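Local coordinates for protein LYND (Lyngbya aestuarii, PDB 4V1T) that probably acts as an ATP-dependent YcaO cyclodehydratase, binding ADP and magnesium and closing peptide side chains onto the backbone to form azoline heterocycles, at residues T537-L549 with I697-Q709. Sequence-based numbering, arbitrary orientation.
With MG (magnesium ion), chain O.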
loop_
_atom_site.group_PDB
_atom_site.type_symbol
_atom_site.label_atom_id
_atom_site.label_comp_id
_atom_site.label_asym_id
_atom_site.label_seq_id
_atom_site.Cartn_x
_atom_site.Cartn_y
_atom_site.Cartn_z
ATOM N N THR B 537 -14.100 6.938 17.646
ATOM C CA THR B 537 -14.414 7.466 18.962
ATOM C C THR B 537 -15.370 6.507 19.662
ATOM O O THR B 537 -15.956 5.642 19.024
ATOM C CB THR B 537 -15.070 8.850 18.879
ATOM O OG1 THR B 537 -16.427 8.706 18.446
ATOM C CG2 THR B 537 -14.328 9.764 17.908
ATOM N N LEU B 538 -15.534 6.676 20.969
ATOM C CA LEU B 538 -16.469 5.866 21.738
ATOM C C LEU B 538 -17.885 6.043 21.229
ATOM O O LEU B 538 -18.611 5.076 21.057
ATOM C CB LEU B 538 -16.424 6.230 23.230
ATOM C CG LEU B 538 -15.387 5.539 24.109
ATOM C CD1 LEU B 538 -15.457 6.112 25.517
ATOM C CD2 LEU B 538 -15.585 4.026 24.124
ATOM N N GLU B 539 -18.277 7.292 21.003
ATOM C CA GLU B 539 -19.665 7.584 20.636
ATOM C C GLU B 539 -19.963 7.079 19.231
ATOM O O GLU B 539 -21.105 6.771 18.904
ATOM C CB GLU B 539 -19.990 9.078 20.775
ATOM C CG GLU B 539 -18.826 10.036 20.592
ATOM C CD GLU B 539 -17.959 10.182 21.832
ATOM O OE1 GLU B 539 -18.510 10.420 22.918
ATOM O OE2 GLU B 539 -16.722 10.047 21.712
ATOM N N GLU B 540 -18.927 6.992 18.405
ATOM C CA GLU B 540 -19.052 6.442 17.061
ATOM C C GLU B 540 -19.321 4.951 17.143
ATOM O O GLU B 540 -20.180 4.411 16.441
ATOM C CB GLU B 540 -17.767 6.695 16.273
ATOM C CG GLU B 540 -17.948 6.846 14.776
ATOM C CD GLU B 540 -16.634 7.172 14.075
ATOM O OE1 GLU B 540 -16.235 8.358 14.074
ATOM O OE2 GLU B 540 -15.987 6.234 13.551
ATOM N N ALA B 541 -18.575 4.283 18.007
ATOM C CA ALA B 541 -18.714 2.850 18.189
ATOM C C ALA B 541 -20.055 2.493 18.838
ATOM O O ALA B 541 -20.684 1.497 18.471
ATOM C CB ALA B 541 -17.559 2.322 19.023
ATOM N N ILE B 542 -20.481 3.300 19.805
ATOM C CA ILE B 542 -21.759 3.090 20.473
ATOM C C ILE B 542 -22.923 3.220 19.494
ATOM O O ILE B 542 -23.843 2.417 19.522
ATOM C CB ILE B 542 -21.951 4.085 21.633
ATOM C CG1 ILE B 542 -20.975 3.758 22.764
ATOM C CG2 ILE B 542 -23.385 4.030 22.161
ATOM C CD1 ILE B 542 -20.932 4.805 23.860
ATOM N N LEU B 543 -22.878 4.250 18.650
ATOM C CA LEU B 543 -23.924 4.479 17.665
ATOM C C LEU B 543 -24.079 3.271 16.741
ATOM O O LEU B 543 -25.182 2.784 16.511
ATOM C CB LEU B 543 -23.617 5.720 16.826
ATOM C CG LEU B 543 -24.660 6.092 15.767
ATOM C CD1 LEU B 543 -26.031 6.302 16.390
ATOM C CD2 LEU B 543 -24.228 7.339 15.013
ATOM N N GLN B 544 -22.962 2.797 16.209
ATOM C CA GLN B 544 -22.987 1.652 15.322
ATOM C C GLN B 544 -23.495 0.413 16.051
ATOM O O GLN B 544 -24.286 -0.349 15.503
ATOM C CB GLN B 544 -21.598 1.394 14.734
ATOM C CG GLN B 544 -21.560 0.293 13.686
ATOM C CD GLN B 544 -22.384 0.629 12.461
ATOM O OE1 GLN B 544 -22.107 1.610 11.763
ATOM N NE2 GLN B 544 -23.415 -0.183 12.194
ATOM N N GLY B 545 -23.039 0.222 17.285
ATOM C CA GLY B 545 -23.447 -0.922 18.085
ATOM C C GLY B 545 -24.944 -0.937 18.304
ATOM O O GLY B 545 -25.594 -1.971 18.156
ATOM N N PHE B 546 -25.486 0.227 18.646
ATOM C CA PHE B 546 -26.928 0.389 18.848
ATOM C C PHE B 546 -27.691 0.025 17.571
ATOM O O PHE B 546 -28.651 -0.738 17.605
ATOM C CB PHE B 546 -27.261 1.835 19.268
ATOM C CG PHE B 546 -28.666 2.009 19.769
ATOM C CD1 PHE B 546 -29.713 2.200 18.885
ATOM C CD2 PHE B 546 -28.942 1.952 21.124
ATOM C CE1 PHE B 546 -31.008 2.334 19.345
ATOM C CE2 PHE B 546 -30.234 2.092 21.590
ATOM C CZ PHE B 546 -31.270 2.285 20.700
ATOM N N MET B 547 -27.255 0.570 16.443
ATOM C CA MET B 547 -27.911 0.307 15.172
ATOM C C MET B 547 -27.856 -1.174 14.829
ATOM O O MET B 547 -28.775 -1.709 14.200
ATOM C CB MET B 547 -27.257 1.120 14.043
ATOM C CG MET B 547 -27.576 2.597 14.101
ATOM S SD MET B 547 -29.352 2.893 14.059
ATOM C CE MET B 547 -29.427 4.417 14.976
ATOM N N GLU B 548 -26.782 -1.843 15.237
ATOM C CA GLU B 548 -26.709 -3.275 15.034
ATOM C C GLU B 548 -27.848 -3.942 15.806
ATOM O O GLU B 548 -28.562 -4.758 15.256
ATOM C CB GLU B 548 -25.363 -3.840 15.469
ATOM C CG GLU B 548 -25.187 -5.307 15.096
ATOM C CD GLU B 548 -23.736 -5.716 15.069
ATOM O OE1 GLU B 548 -23.180 -6.021 16.139
ATOM O OE2 GLU B 548 -23.145 -5.711 13.973
ATOM N N LEU B 549 -28.042 -3.558 17.061
ATOM C CA LEU B 549 -29.117 -4.137 17.872
ATOM C C LEU B 549 -30.512 -3.993 17.231
ATOM O O LEU B 549 -31.281 -4.952 17.209
ATOM C CB LEU B 549 -29.123 -3.508 19.262
ATOM C CG LEU B 549 -27.903 -3.767 20.157
ATOM C CD1 LEU B 549 -28.174 -3.235 21.553
ATOM C CD2 LEU B 549 -27.540 -5.244 20.238
ATOM N N ILE B 697 -22.404 13.125 16.230
ATOM C CA ILE B 697 -22.543 11.709 16.524
ATOM C C ILE B 697 -23.093 11.531 17.935
ATOM O O ILE B 697 -23.955 10.688 18.174
ATOM C CB ILE B 697 -21.201 10.956 16.370
ATOM C CG1 ILE B 697 -20.653 11.120 14.950
ATOM C CG2 ILE B 697 -21.384 9.471 16.655
ATOM C CD1 ILE B 697 -19.192 10.724 14.798
ATOM N N TYR B 698 -22.607 12.347 18.861
ATOM C CA TYR B 698 -23.037 12.273 20.253
ATOM C C TYR B 698 -24.522 12.587 20.419
ATOM O O TYR B 698 -25.207 11.982 21.239
ATOM C CB TYR B 698 -22.205 13.229 21.111
ATOM C CG TYR B 698 -22.685 13.333 22.538
ATOM C CD1 TYR B 698 -22.737 12.215 23.357
ATOM C CD2 TYR B 698 -23.083 14.546 23.067
ATOM C CE1 TYR B 698 -23.183 12.305 24.662
ATOM C CE2 TYR B 698 -23.527 14.644 24.371
ATOM C CZ TYR B 698 -23.574 13.523 25.161
ATOM O OH TYR B 698 -24.016 13.630 26.455
ATOM N N THR B 699 -25.015 13.549 19.652
ATOM C CA THR B 699 -26.425 13.882 19.704
ATOM C C THR B 699 -27.235 12.714 19.165
ATOM O O THR B 699 -28.334 12.442 19.636
ATOM C CB THR B 699 -26.736 15.156 18.896
ATOM O OG1 THR B 699 -25.922 16.232 19.379
ATOM C CG2 THR B 699 -28.208 15.544 19.035
ATOM N N ASP B 700 -26.674 12.012 18.185
ATOM C CA ASP B 700 -27.365 10.898 17.555
ATOM C C ASP B 700 -27.530 9.699 18.482
ATOM O O ASP B 700 -28.551 9.032 18.417
ATOM C CB ASP B 700 -26.644 10.466 16.281
ATOM C CG ASP B 700 -26.983 11.347 15.098
ATOM O OD1 ASP B 700 -27.551 12.437 15.310
ATOM O OD2 ASP B 700 -26.682 10.952 13.953
ATOM N N VAL B 701 -26.548 9.433 19.344
ATOM C CA VAL B 701 -26.664 8.303 20.270
ATOM C C VAL B 701 -27.639 8.641 21.394
ATOM O O VAL B 701 -28.386 7.780 21.846
ATOM C CB VAL B 701 -25.300 7.855 20.875
ATOM C CG1 VAL B 701 -24.224 7.809 19.809
ATOM C CG2 VAL B 701 -24.866 8.746 22.026
ATOM N N MET B 702 -27.628 9.898 21.839
ATOM C CA MET B 702 -28.546 10.325 22.879
ATOM C C MET B 702 -29.971 10.358 22.322
ATOM O O MET B 702 -30.942 10.265 23.068
ATOM C CB MET B 702 -28.136 11.687 23.465
ATOM C CG MET B 702 -26.839 11.658 24.287
ATOM S SD MET B 702 -26.663 10.224 25.395
ATOM C CE MET B 702 -27.906 10.583 26.642
ATOM N N THR B 703 -30.087 10.466 21.006
ATOM C CA THR B 703 -31.377 10.323 20.353
ATOM C C THR B 703 -31.831 8.864 20.415
ATOM O O THR B 703 -33.008 8.575 20.628
ATOM C CB THR B 703 -31.315 10.767 18.883
ATOM O OG1 THR B 703 -30.787 12.092 18.813
ATOM C CG2 THR B 703 -32.706 10.739 18.248
ATOM N N CYS B 704 -30.882 7.956 20.229
ATOM C CA CYS B 704 -31.161 6.532 20.246
ATOM C C CYS B 704 -31.480 6.015 21.645
ATOM O O CYS B 704 -32.350 5.151 21.814
ATOM C CB CYS B 704 -29.976 5.761 19.659
ATOM S SG CYS B 704 -29.786 5.948 17.866
ATOM N N VAL B 705 -30.772 6.525 22.645
ATOM C CA VAL B 705 -30.998 6.089 24.015
ATOM C C VAL B 705 -32.417 6.454 24.468
ATOM O O VAL B 705 -33.065 5.698 25.200
ATOM C CB VAL B 705 -29.962 6.692 24.985
ATOM C CG1 VAL B 705 -30.145 8.179 25.095
ATOM C CG2 VAL B 705 -30.096 6.085 26.365
ATOM N N ASN B 706 -32.895 7.610 24.014
ATOM C CA ASN B 706 -34.217 8.091 24.382
ATOM C C ASN B 706 -35.340 7.399 23.613
ATOM O O ASN B 706 -36.417 7.170 24.157
ATOM C CB ASN B 706 -34.294 9.600 24.195
ATOM C CG ASN B 706 -33.472 10.350 25.227
ATOM O OD1 ASN B 706 -33.731 10.260 26.425
ATOM N ND2 ASN B 706 -32.470 11.088 24.768
ATOM N N ILE B 707 -35.085 7.062 22.354
ATOM C CA ILE B 707 -36.038 6.284 21.565
ATOM C C ILE B 707 -36.258 4.912 22.198
ATOM O O ILE B 707 -37.377 4.412 22.248
ATOM C CB ILE B 707 -35.560 6.112 20.106
ATOM C CG1 ILE B 707 -35.746 7.420 19.348
ATOM C CG2 ILE B 707 -36.336 5.006 19.391
ATOM C CD1 ILE B 707 -35.093 7.438 17.973
ATOM N N ALA B 708 -35.177 4.306 22.668
ATOM C CA ALA B 708 -35.261 3.014 23.323
ATOM C C ALA B 708 -36.004 3.142 24.646
ATOM O O ALA B 708 -36.890 2.348 24.943
ATOM C CB ALA B 708 -33.867 2.439 23.540
ATOM N N GLN B 709 -35.643 4.155 25.427
ATOM C CA GLN B 709 -36.312 4.435 26.697
ATOM C C GLN B 709 -37.819 4.629 26.527
ATOM O O GLN B 709 -38.600 4.224 27.390
ATOM C CB GLN B 709 -35.713 5.682 27.343
ATOM C CG GLN B 709 -36.260 5.997 28.726
ATOM C CD GLN B 709 -36.290 7.482 29.007
ATOM O OE1 GLN B 709 -37.324 8.127 28.851
ATOM N NE2 GLN B 709 -35.154 8.032 29.421
HETATM MG MG MG O . -21.107 -6.076 13.456
HETATM O O HOH W 1 -19.044 -6.150 12.992
HETATM O O HOH W 2 -20.694 -4.248 14.446
HETATM O O HOH W 3 -20.404 -6.689 15.349
#
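Leu-543 packs as a knob into a hole formed by Ile-697, Asp-700, Val-701 and Cys-704. Its CB lies 3.7 Å from Val-701 CG1. Its two methyls part: CD2 goes to Ile-697 CG2 and Asp-700 CB, CD1 to Cys-704 SG. CG stands anti to the backbone N (chi1 -179°), which lets the fork span this hole. The methyls Ile-697 CG2 and Val-701 CG1 also rest against the backbone carbonyl oxygen of Glu-539, the latter at 3.4 Å.

The aromatic contact is at Phe-546. Cys-704 CB sits over one ring face in a CH-pi contact, 3.7 Å from the ring centroid and 15° off the normal. Cys-704 SG lies obliquely to the same ring, 4.5 Å from its centroid. Ala-708 CB meets the ring edge in plane, 3.9 Å from Phe-546 CZ. A leucine for Phe-546 has no flat face to lay under Cys-704 CB, and would probably leave a gap beside Ala-708. Met-547, bent in mid-chain, brings CE to Cys-704 SG.

The acids at this interface have polar partners outside the two helices. Glu-539 forms a salt bridge with Arg-333, and Asp-700 one with Lys-335. Glu-540 OE1 accepts from Gly-345 N.

The helix segments run side by side: their axes approach to 9.0 Å, with N-to-C directions 38° apart. On the side of helix 538-561 turned from 697-709, Gln-544 and Glu-548 touch ADP, and Glu-548 OE2 binds a magnesium ion at 2.1 Å. Helix 697-710 therefore lies behind helix 538-561 relative to the nucleotide. Ile-542 and Ala-541 rest on strands 716-719 and 728-733 of the antiparallel sheet.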